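Local coordinates for protein CofB (Escherichia coli, PDB 5AX6) that is a minor pilin that forms homotrimers and probably takes part in assembling the CFA/III type IVb pilus of enterotoxigenic E. coli, at residues V409-D414 and G434-L439. Sequence-based numbering, arbitrary orientation.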
# COMPACT_ATOMS: atom_id res chain seq x y z
N VAL A 409 -19.81 3.42 -51.07
CA VAL A 409 -20.67 3.20 -52.23
C VAL A 409 -20.11 3.89 -53.47
O VAL A 409 -19.41 4.90 -53.39
CB VAL A 409 -22.13 3.70 -51.99
CG1 VAL A 409 -22.82 2.86 -50.91
CG2 VAL A 409 -22.14 5.19 -51.62
N ALA A 410 -20.40 3.28 -54.62
CA ALA A 410 -19.96 3.78 -55.91
C ALA A 410 -20.90 4.87 -56.41
O ALA A 410 -21.63 4.68 -57.38
CB ALA A 410 -19.87 2.64 -56.91
N ASP A 411 -20.90 6.01 -55.72
CA ASP A 411 -21.80 7.10 -56.09
C ASP A 411 -21.42 7.68 -57.47
O ASP A 411 -20.26 7.63 -57.87
CB ASP A 411 -21.78 8.19 -55.02
CG ASP A 411 -23.03 9.07 -55.05
OD1 ASP A 411 -24.02 8.69 -55.72
OD2 ASP A 411 -23.03 10.12 -54.38
N THR A 412 -22.40 8.21 -58.18
CA THR A 412 -22.16 8.87 -59.46
C THR A 412 -22.98 10.16 -59.51
O THR A 412 -23.84 10.37 -58.67
CB THR A 412 -22.52 7.97 -60.65
OG1 THR A 412 -23.89 7.56 -60.54
CG2 THR A 412 -21.62 6.73 -60.66
N LYS A 413 -22.72 11.01 -60.49
CA LYS A 413 -23.44 12.28 -60.61
C LYS A 413 -24.93 12.05 -60.82
O LYS A 413 -25.33 11.15 -61.56
CB LYS A 413 -22.88 13.12 -61.76
CG LYS A 413 -21.47 13.63 -61.55
CD LYS A 413 -20.96 14.29 -62.82
CE LYS A 413 -19.63 15.01 -62.59
NZ LYS A 413 -19.53 16.27 -63.38
N ASP A 414 -25.77 12.86 -60.17
CA ASP A 414 -27.20 12.78 -60.42
C ASP A 414 -27.57 13.75 -61.54
O ASP A 414 -26.69 14.35 -62.17
CB ASP A 414 -28.00 13.08 -59.14
CG ASP A 414 -27.90 14.54 -58.70
OD1 ASP A 414 -27.12 15.32 -59.28
OD2 ASP A 414 -28.61 14.89 -57.73
N GLY A 434 -28.21 7.63 -53.09
CA GLY A 434 -27.27 7.88 -54.17
C GLY A 434 -27.65 7.19 -55.47
O GLY A 434 -28.57 6.36 -55.50
N GLN A 435 -26.96 7.54 -56.55
CA GLN A 435 -27.12 6.86 -57.84
C GLN A 435 -25.89 6.01 -58.08
O GLN A 435 -24.84 6.53 -58.43
CB GLN A 435 -27.30 7.88 -58.97
CG GLN A 435 -27.52 7.26 -60.35
CD GLN A 435 -27.29 8.25 -61.49
OE1 GLN A 435 -28.23 8.66 -62.17
NE2 GLN A 435 -26.03 8.64 -61.70
N LEU A 436 -26.02 4.69 -57.89
CA LEU A 436 -24.81 3.88 -57.75
C LEU A 436 -24.33 3.23 -59.05
O LEU A 436 -25.12 2.71 -59.84
CB LEU A 436 -25.03 2.79 -56.68
CG LEU A 436 -25.35 3.30 -55.26
CD1 LEU A 436 -25.11 2.21 -54.22
CD2 LEU A 436 -24.57 4.57 -54.90
N GLY A 437 -23.02 3.29 -59.26
CA GLY A 437 -22.39 2.57 -60.35
C GLY A 437 -21.79 1.27 -59.84
O GLY A 437 -22.28 0.72 -58.83
N TYR A 438 -20.76 0.77 -60.51
CA TYR A 438 -20.08 -0.44 -60.05
C TYR A 438 -18.80 -0.06 -59.32
O TYR A 438 -18.04 0.77 -59.79
CB TYR A 438 -19.73 -1.38 -61.21
CG TYR A 438 -20.87 -1.65 -62.16
CD1 TYR A 438 -22.19 -1.56 -61.75
CD2 TYR A 438 -20.62 -1.98 -63.49
CE1 TYR A 438 -23.24 -1.81 -62.63
CE2 TYR A 438 -21.66 -2.22 -64.38
CZ TYR A 438 -22.96 -2.13 -63.94
OH TYR A 438 -23.98 -2.37 -64.82
N LEU A 439 -18.58 -0.67 -58.17
CA LEU A 439 -17.39 -0.38 -57.39
C LEU A 439 -16.16 -1.12 -57.93
O LEU A 439 -16.23 -2.32 -58.20
CB LEU A 439 -17.65 -0.77 -55.93
CG LEU A 439 -16.71 -0.34 -54.83
CD1 LEU A 439 -16.62 1.18 -54.80
CD2 LEU A 439 -17.26 -0.91 -53.52
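The side chains of Gln435 and Thr412 cross at about a right angle, and the flat amide of Gln435 meets the threonine with its N-H edge: NE2 gives a straight hydrogen bond to OG1 of Thr412 (2.7 Å), only 8° out of the amide plane. OG1 of Thr412 in turn donates to Gln435 O at 2.5 Å, from above the plane of that carbonyl. With OG1 set between the backbone N and the carbonyl carbon (chi1 57°), the one threonine oxygen bonds both the side-chain amide and the backbone carbonyl of Gln435. A second flat group, the carboxylate of Asp411, takes Gln435 N on OD1 (3.3 Å), nearly in line with its C-O bond, while OD2 turns to the backbone N of Ala421. Ala410 O, at the centre of an inverse gamma turn, accepts a hydrogen bond from Gly437 N, 2.7 Å away and in the carbonyl plane. Apolar contact comes from the Leu436 methyls, set obliquely against Val409 (CD2 to CB 3.9 Å). A single backbone bridge, Asp411 with Leu436, joins the loop after strand 398-409 to the residues leading into strand 438-448. Strand 452-463 packs on Ala410, Thr412 and Leu439, while Val409 continues the sheet antiparallel into a second subunit of the trimer.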